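PDB 3TQV: nicotinate-nucleotide pyrophosphorylase from Francisella tularensis subsp. tularensis, which probably makes nicotinate mononucleotide, carbon dioxide and diphosphate from quinolinate and phosphoribosyl diphosphate, a step of NAD biosynthesis. Local coordinates for residues E54-E66 with Q76-P88. Numbering follows the deposited sequence.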
ATOM      1  N   GLU B  54       2.590   7.682 -17.723  1.00 19.33           N
ATOM      2  CA  GLU B  54       3.686   6.734 -17.864  1.00 17.00           C
ATOM      3  C   GLU B  54       3.175   5.379 -18.289  1.00 16.13           C
ATOM      4  O   GLU B  54       2.018   5.065 -18.091  1.00 19.28           O
ATOM      5  CB  GLU B  54       4.462   6.622 -16.552  1.00 23.74           C
ATOM      6  CG  GLU B  54       3.563   6.497 -15.330  1.00 23.16           C
ATOM      7  CD  GLU B  54       4.323   6.196 -14.050  1.00 29.89           C
ATOM      8  OE1 GLU B  54       4.086   6.917 -13.046  1.00 28.55           O
ATOM      9  OE2 GLU B  54       5.141   5.236 -14.050  1.00 32.47           O
ATOM     10  N   GLU B  55       4.036   4.582 -18.901  1.00 23.06           N
ATOM     11  CA  GLU B  55       3.639   3.251 -19.352  1.00 28.20           C
ATOM     12  C   GLU B  55       3.248   2.422 -18.144  1.00 24.48           C
ATOM     13  O   GLU B  55       3.830   2.570 -17.063  1.00 29.34           O
ATOM     14  CB  GLU B  55       4.783   2.583 -20.110  1.00 29.11           C
ATOM     15  CG  GLU B  55       4.436   1.285 -20.825  1.00 32.54           C
ATOM     16  CD  GLU B  55       5.617   0.766 -21.637  1.00 37.71           C
ATOM     17  OE1 GLU B  55       6.173  -0.294 -21.284  1.00 46.78           O
ATOM     18  OE2 GLU B  55       5.992   1.439 -22.620  1.00 38.72           O
HETATM   19  N   MSE B  56       2.263   1.547 -18.315  1.00 37.95           N
HETATM   20  CA  MSE B  56       1.700   0.867 -17.166  1.00 37.29           C
HETATM   21  C   MSE B  56       0.866  -0.330 -17.553  1.00 36.63           C
HETATM   22  O   MSE B  56       0.364  -0.406 -18.668  1.00 37.96           O
HETATM   23  CB  MSE B  56       0.838   1.845 -16.379  1.00 33.12           C
HETATM   24  CG  MSE B  56      -0.306   2.417 -17.190  1.00 33.38           C
HETATM   25 SE   MSE B  56      -2.051   1.838 -16.534  1.00 33.93          SE
HETATM   26  CE  MSE B  56      -2.262   3.040 -15.022  1.00 33.72           C
ATOM     27  N   ILE B  57       0.736  -1.268 -16.614  1.00 15.38           N
ATOM     28  CA  ILE B  57      -0.220  -2.369 -16.719  1.00  9.97           C
ATOM     29  C   ILE B  57      -1.460  -2.009 -15.923  1.00 11.43           C
ATOM     30  O   ILE B  57      -1.417  -1.925 -14.697  1.00 17.34           O
ATOM     31  CB  ILE B  57       0.348  -3.693 -16.184  1.00 13.66           C
ATOM     32  CG1 ILE B  57       1.651  -4.064 -16.905  1.00 13.58           C
ATOM     33  CG2 ILE B  57      -0.673  -4.806 -16.353  1.00  8.87           C
ATOM     34  CD1 ILE B  57       1.480  -4.319 -18.413  1.00 11.56           C
ATOM     35  N   LEU B  58      -2.558  -1.778 -16.628  1.00 16.33           N
ATOM     36  CA  LEU B  58      -3.815  -1.405 -16.006  1.00 15.98           C
ATOM     37  C   LEU B  58      -4.384  -2.497 -15.117  1.00 19.51           C
ATOM     38  O   LEU B  58      -4.381  -3.686 -15.462  1.00 22.20           O
ATOM     39  CB  LEU B  58      -4.842  -1.034 -17.074  1.00 15.58           C
ATOM     40  CG  LEU B  58      -6.309  -0.814 -16.650  1.00 22.86           C
ATOM     41  CD1 LEU B  58      -6.418   0.201 -15.503  1.00 19.76           C
ATOM     42  CD2 LEU B  58      -7.151  -0.368 -17.853  1.00 23.23           C
ATOM     43  N   CYS B  59      -4.879  -2.061 -13.966  1.00 14.24           N
ATOM     44  CA  CYS B  59      -5.599  -2.906 -13.026  1.00 18.88           C
ATOM     45  C   CYS B  59      -6.493  -1.999 -12.167  1.00 21.15           C
ATOM     46  O   CYS B  59      -6.056  -0.959 -11.667  1.00 23.90           O
ATOM     47  CB  CYS B  59      -4.618  -3.708 -12.176  1.00 22.74           C
ATOM     48  SG  CYS B  59      -5.394  -4.955 -11.129  1.00 27.77           S
ATOM     49  N   GLY B  60      -7.759  -2.363 -12.024  1.00 21.07           N
ATOM     50  CA  GLY B  60      -8.664  -1.535 -11.251  1.00 24.83           C
ATOM     51  C   GLY B  60     -10.019  -1.216 -11.856  1.00 26.29           C
ATOM     52  O   GLY B  60     -10.853  -0.622 -11.180  1.00 30.34           O
ATOM     53  N   GLN B  61     -10.240  -1.592 -13.114  1.00 18.45           N
ATOM     54  CA  GLN B  61     -11.559  -1.453 -13.745  1.00 18.02           C
ATOM     55  C   GLN B  61     -12.731  -1.690 -12.792  1.00 20.57           C
ATOM     56  O   GLN B  61     -13.547  -0.788 -12.574  1.00 22.66           O
ATOM     57  CB  GLN B  61     -11.689  -2.384 -14.950  1.00 24.58           C
ATOM     58  CG  GLN B  61     -11.198  -1.759 -16.254  1.00 19.57           C
ATOM     59  CD  GLN B  61     -11.440  -2.649 -17.467  1.00 24.43           C
ATOM     60  OE1 GLN B  61     -12.123  -2.254 -18.410  1.00 26.57           O
ATOM     61  NE2 GLN B  61     -10.869  -3.843 -17.449  1.00 16.55           N
ATOM     62  N   ASP B  62     -12.802  -2.898 -12.229  1.00 19.65           N
ATOM     63  CA  ASP B  62     -13.873  -3.275 -11.296  1.00 23.34           C
ATOM     64  C   ASP B  62     -14.119  -2.291 -10.158  1.00 23.41           C
ATOM     65  O   ASP B  62     -15.265  -1.987  -9.840  1.00 25.78           O
ATOM     66  CB  ASP B  62     -13.609  -4.650 -10.681  1.00 24.53           C
ATOM     67  CG  ASP B  62     -13.705  -5.753 -11.681  1.00 27.73           C
ATOM     68  OD1 ASP B  62     -14.356  -5.537 -12.721  1.00 25.47           O
ATOM     69  OD2 ASP B  62     -13.135  -6.834 -11.427  1.00 32.66           O
ATOM     70  N   PHE B  63     -13.049  -1.824  -9.523  1.00 22.18           N
ATOM     71  CA  PHE B  63     -13.185  -0.840  -8.450  1.00 22.62           C
ATOM     72  C   PHE B  63     -13.725   0.497  -8.950  1.00 21.89           C
ATOM     73  O   PHE B  63     -14.740   0.991  -8.461  1.00 19.72           O
ATOM     74  CB  PHE B  63     -11.851  -0.647  -7.706  1.00 22.95           C
ATOM     75  CG  PHE B  63     -11.380  -1.884  -6.987  1.00 22.24           C
ATOM     76  CD1 PHE B  63     -11.739  -2.111  -5.671  1.00 14.79           C
ATOM     77  CD2 PHE B  63     -10.602  -2.831  -7.637  1.00 19.48           C
ATOM     78  CE1 PHE B  63     -11.329  -3.247  -5.002  1.00 15.80           C
ATOM     79  CE2 PHE B  63     -10.178  -3.969  -6.969  1.00 19.08           C
ATOM     80  CZ  PHE B  63     -10.548  -4.174  -5.644  1.00 15.80           C
ATOM     81  N   ALA B  64     -13.038   1.081  -9.921  1.00 17.38           N
ATOM     82  CA  ALA B  64     -13.493   2.324 -10.532  1.00 14.20           C
ATOM     83  C   ALA B  64     -14.970   2.214 -10.871  1.00 19.92           C
ATOM     84  O   ALA B  64     -15.767   3.055 -10.476  1.00 16.61           O
ATOM     85  CB  ALA B  64     -12.699   2.609 -11.764  1.00 13.23           C
ATOM     86  N   ASN B  65     -15.330   1.158 -11.597  1.00 30.87           N
ATOM     87  CA  ASN B  65     -16.722   0.871 -11.903  1.00 31.77           C
ATOM     88  C   ASN B  65     -17.597   0.899 -10.653  1.00 33.86           C
ATOM     89  O   ASN B  65     -18.717   1.424 -10.672  1.00 32.20           O
ATOM     90  CB  ASN B  65     -16.849  -0.499 -12.579  1.00 31.62           C
ATOM     91  CG  ASN B  65     -16.392  -0.492 -14.042  1.00 37.83           C
ATOM     92  OD1 ASN B  65     -16.181   0.562 -14.643  1.00 37.55           O
ATOM     93  ND2 ASN B  65     -16.252  -1.681 -14.619  1.00 35.22           N
ATOM     94  N   GLU B  66     -17.088   0.325  -9.565  1.00 20.09           N
ATOM     95  CA  GLU B  66     -17.889   0.183  -8.367  1.00 22.82           C
ATOM     96  C   GLU B  66     -18.040   1.520  -7.661  1.00 21.04           C
ATOM     97  O   GLU B  66     -19.097   1.807  -7.090  1.00 22.94           O
ATOM     98  CB  GLU B  66     -17.320  -0.902  -7.450  1.00 19.91           C
ATOM     99  CG  GLU B  66     -18.128  -1.171  -6.175  1.00 22.78           C
ATOM    100  CD  GLU B  66     -19.617  -1.349  -6.436  1.00 25.06           C
ATOM    101  OE1 GLU B  66     -20.005  -1.606  -7.603  1.00 28.51           O
ATOM    102  OE2 GLU B  66     -20.402  -1.229  -5.470  1.00 22.94           O
ATOM    103  N   GLN B  76     -21.706   7.651 -17.025  1.00 49.86           N
ATOM    104  CA  GLN B  76     -21.401   6.628 -18.017  1.00 46.64           C
ATOM    105  C   GLN B  76     -19.898   6.518 -18.211  1.00 48.53           C
ATOM    106  O   GLN B  76     -19.209   7.529 -18.399  1.00 50.50           O
ATOM    107  CB  GLN B  76     -22.045   6.968 -19.357  1.00 46.73           C
ATOM    108  CG  GLN B  76     -23.455   7.496 -19.260  1.00 54.63           C
ATOM    109  CD  GLN B  76     -23.784   8.454 -20.387  1.00 70.38           C
ATOM    110  OE1 GLN B  76     -23.827   8.066 -21.558  1.00 65.43           O
ATOM    111  NE2 GLN B  76     -24.006   9.720 -20.041  1.00 69.03           N
ATOM    112  N   ILE B  77     -19.391   5.287 -18.183  1.00 31.00           N
ATOM    113  CA  ILE B  77     -17.962   5.064 -18.375  1.00 26.33           C
ATOM    114  C   ILE B  77     -17.677   4.243 -19.637  1.00 29.76           C
ATOM    115  O   ILE B  77     -18.364   3.262 -19.934  1.00 31.50           O
ATOM    116  CB  ILE B  77     -17.326   4.393 -17.130  1.00 25.57           C
ATOM    117  CG1 ILE B  77     -15.817   4.294 -17.279  1.00 26.03           C
ATOM    118  CG2 ILE B  77     -17.924   3.017 -16.889  1.00 24.64           C
ATOM    119  CD1 ILE B  77     -15.117   3.964 -15.971  1.00 26.45           C
ATOM    120  N   THR B  78     -16.670   4.664 -20.390  1.00 28.41           N
ATOM    121  CA  THR B  78     -16.179   3.855 -21.489  1.00 25.86           C
ATOM    122  C   THR B  78     -14.699   3.595 -21.320  1.00 32.24           C
ATOM    123  O   THR B  78     -13.900   4.520 -21.199  1.00 30.67           O
ATOM    124  CB  THR B  78     -16.402   4.522 -22.836  1.00 22.00           C
ATOM    125  OG1 THR B  78     -17.763   4.936 -22.927  1.00 23.46           O
ATOM    126  CG2 THR B  78     -16.085   3.542 -23.967  1.00 30.42           C
ATOM    127  N   TRP B  79     -14.352   2.316 -21.321  1.00 30.54           N
ATOM    128  CA  TRP B  79     -12.980   1.889 -21.151  1.00 32.35           C
ATOM    129  C   TRP B  79     -12.249   1.722 -22.487  1.00 33.32           C
ATOM    130  O   TRP B  79     -12.695   0.994 -23.382  1.00 37.35           O
ATOM    131  CB  TRP B  79     -12.956   0.590 -20.351  1.00 35.49           C
ATOM    132  CG  TRP B  79     -13.360   0.775 -18.912  1.00 34.00           C
ATOM    133  CD1 TRP B  79     -14.604   0.600 -18.370  1.00 31.04           C
ATOM    134  CD2 TRP B  79     -12.505   1.173 -17.830  1.00 32.03           C
ATOM    135  NE1 TRP B  79     -14.575   0.860 -17.023  1.00 33.94           N
ATOM    136  CE2 TRP B  79     -13.299   1.214 -16.666  1.00 29.47           C
ATOM    137  CE3 TRP B  79     -11.145   1.492 -17.736  1.00 29.09           C
ATOM    138  CZ2 TRP B  79     -12.778   1.569 -15.421  1.00 26.80           C
ATOM    139  CZ3 TRP B  79     -10.632   1.842 -16.498  1.00 27.33           C
ATOM    140  CH2 TRP B  79     -11.447   1.879 -15.360  1.00 26.22           C
ATOM    141  N   LEU B  80     -11.123   2.406 -22.614  1.00 24.24           N
ATOM    142  CA  LEU B  80     -10.304   2.300 -23.817  1.00 24.38           C
ATOM    143  C   LEU B  80      -9.250   1.213 -23.665  1.00 21.97           C
ATOM    144  O   LEU B  80      -8.705   0.728 -24.640  1.00 18.71           O
ATOM    145  CB  LEU B  80      -9.648   3.646 -24.159  1.00 26.96           C
ATOM    146  CG  LEU B  80     -10.571   4.690 -24.795  1.00 24.72           C
ATOM    147  CD1 LEU B  80     -11.401   5.446 -23.758  1.00 29.44           C
ATOM    148  CD2 LEU B  80      -9.732   5.667 -25.584  1.00 25.94           C
ATOM    149  N   TYR B  81      -8.951   0.866 -22.421  1.00 22.46           N
ATOM    150  CA  TYR B  81      -8.091  -0.256 -22.112  1.00 19.08           C
ATOM    151  C   TYR B  81      -8.766  -1.079 -21.033  1.00 18.90           C
ATOM    152  O   TYR B  81      -9.545  -0.547 -20.249  1.00 23.81           O
ATOM    153  CB  TYR B  81      -6.736   0.233 -21.614  1.00 19.72           C
ATOM    154  CG  TYR B  81      -5.896   0.846 -22.693  1.00 17.22           C
ATOM    155  CD1 TYR B  81      -4.961   0.084 -23.384  1.00 14.65           C
ATOM    156  CD2 TYR B  81      -6.043   2.186 -23.032  1.00 14.57           C
ATOM    157  CE1 TYR B  81      -4.185   0.637 -24.388  1.00 18.27           C
ATOM    158  CE2 TYR B  81      -5.274   2.756 -24.037  1.00 15.01           C
ATOM    159  CZ  TYR B  81      -4.345   1.973 -24.719  1.00 17.69           C
ATOM    160  OH  TYR B  81      -3.578   2.527 -25.727  1.00  6.78           O
ATOM    161  N   SER B  82      -8.480  -2.374 -21.003  1.00 16.58           N
ATOM    162  CA  SER B  82      -9.006  -3.250 -19.968  1.00 19.17           C
ATOM    163  C   SER B  82      -7.896  -3.727 -19.030  1.00 21.87           C
ATOM    164  O   SER B  82      -6.701  -3.618 -19.345  1.00 17.16           O
ATOM    165  CB  SER B  82      -9.725  -4.447 -20.596  1.00 21.96           C
ATOM    166  OG  SER B  82      -8.943  -5.053 -21.621  1.00 23.64           O
ATOM    167  N   ASP B  83      -8.300  -4.250 -17.877  1.00 33.47           N
ATOM    168  CA  ASP B  83      -7.363  -4.781 -16.898  1.00 32.37           C
ATOM    169  C   ASP B  83      -6.457  -5.843 -17.493  1.00 30.03           C
ATOM    170  O   ASP B  83      -6.934  -6.817 -18.068  1.00 30.14           O
ATOM    171  CB  ASP B  83      -8.119  -5.392 -15.726  1.00 31.92           C
ATOM    172  CG  ASP B  83      -8.458  -4.379 -14.659  1.00 31.96           C
ATOM    173  OD1 ASP B  83      -8.458  -3.162 -14.952  1.00 29.63           O
ATOM    174  OD2 ASP B  83      -8.727  -4.806 -13.521  1.00 29.13           O
ATOM    175  N   ALA B  84      -5.151  -5.638 -17.344  1.00 12.44           N
ATOM    176  CA  ALA B  84      -4.125  -6.628 -17.678  1.00 10.20           C
ATOM    177  C   ALA B  84      -3.505  -6.344 -19.029  1.00 10.53           C
ATOM    178  O   ALA B  84      -2.793  -7.179 -19.611  1.00 11.37           O
ATOM    179  CB  ALA B  84      -4.662  -8.059 -17.583  1.00  8.92           C
ATOM    180  N   GLN B  85      -3.769  -5.127 -19.492  1.00 22.81           N
ATOM    181  CA  GLN B  85      -3.217  -4.599 -20.728  1.00 21.33           C
ATOM    182  C   GLN B  85      -2.079  -3.638 -20.461  1.00 19.88           C
ATOM    183  O   GLN B  85      -2.047  -2.952 -19.443  1.00 17.30           O
ATOM    184  CB  GLN B  85      -4.280  -3.834 -21.477  1.00 22.02           C
ATOM    185  CG  GLN B  85      -5.370  -4.673 -22.022  1.00 27.18           C
ATOM    186  CD  GLN B  85      -5.881  -4.097 -23.299  1.00 25.67           C
ATOM    187  OE1 GLN B  85      -5.772  -4.719 -24.350  1.00 26.96           O
ATOM    188  NE2 GLN B  85      -6.415  -2.884 -23.230  1.00 24.14           N
ATOM    189  N   LYS B  86      -1.150  -3.585 -21.396  1.00 21.58           N
ATOM    190  CA  LYS B  86      -0.076  -2.631 -21.325  1.00 22.98           C
ATOM    191  C   LYS B  86      -0.576  -1.333 -21.954  1.00 27.61           C
ATOM    192  O   LYS B  86      -0.856  -1.271 -23.146  1.00 23.89           O
ATOM    193  CB  LYS B  86       1.151  -3.193 -22.039  1.00 19.38           C
ATOM    194  CG  LYS B  86       2.323  -2.248 -22.183  1.00 26.04           C
ATOM    195  CD  LYS B  86       3.338  -2.854 -23.148  1.00 34.64           C
ATOM    196  CE  LYS B  86       4.480  -1.904 -23.461  1.00 47.68           C
ATOM    197  NZ  LYS B  86       5.500  -2.519 -24.365  1.00 39.93           N
ATOM    198  N   VAL B  87      -0.723  -0.309 -21.124  1.00 17.25           N
ATOM    199  CA  VAL B  87      -1.159   1.000 -21.568  1.00 20.34           C
ATOM    200  C   VAL B  87       0.038   1.908 -21.804  1.00 20.96           C
ATOM    201  O   VAL B  87       0.880   2.079 -20.920  1.00 20.75           O
ATOM    202  CB  VAL B  87      -2.051   1.655 -20.520  1.00 22.88           C
ATOM    203  CG1 VAL B  87      -2.468   3.058 -20.981  1.00 17.59           C
ATOM    204  CG2 VAL B  87      -3.258   0.774 -20.233  1.00 21.26           C
ATOM    205  N   PRO B  88       0.121   2.500 -22.997  1.00 24.31           N
ATOM    206  CA  PRO B  88       1.256   3.361 -23.340  1.00 26.34           C
ATOM    207  C   PRO B  88       1.189   4.662 -22.583  1.00 27.00           C
ATOM    208  O   PRO B  88       0.099   5.163 -22.342  1.00 25.14           O
ATOM    209  CB  PRO B  88       1.054   3.639 -24.837  1.00 26.66           C
ATOM    210  CG  PRO B  88       0.037   2.627 -25.305  1.00 28.64           C
ATOM    211  CD  PRO B  88      -0.824   2.358 -24.113  1.00 24.95           C
TER
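The start of helix 61-71 is gripped by the carboxylate of Asp83, which takes the backbone amides of the N-cap residue Gly60 and of Gln61, the first residue of the helix. Gly60 N reaches OD2 of Asp83 at 3.0 Å in an almost straight bond (173°), and Gln61 N meets OD1 of Asp83, also at 3.0 Å. Both oxygens are approached on their syn sides with the donors somewhat out of the carboxylate plane, and Tyr154 OH also bonds OD2. With the helix N-terminus so close, the negative charge is probably stabilised.

One helical turn on, Asn65 OD1 takes the indole N-H of Trp79 (NE1 to OD1 2.9 Å), lying nearly in the ring plane although the amide itself is turned 73° from it. Gln61 lays CG over one face of the six-membered ring, 3.4 Å from its centroid, while Ala64 CB meets the ring edge at CZ2. Ile77 CD1 lies on the opposite face, out toward the rim of the ring. In the N-terminal domain of this NadC-family enzyme, these residues set the helix against strand 76-79, one of the two outer strands, within this chain, of the four-stranded antiparallel sheet.

Leading into the helix, strand 56-57 pairs antiparallel with 86-87. Met56 and Val87 form the hydrogen-bonded pair, and the bonding continues past the strands through Leu58 N to Gln85 O (3.1 Å) and Ala84 N to Leu58 O (2.8 Å), at the type II turn 82-85. Leu58 turns its CG away from its own amide nitrogen (chi1 171°), and this carries CD2 against Tyr81 CB, 3.8 Å away; Ile114 of helix 100-130 also packs on this leucine.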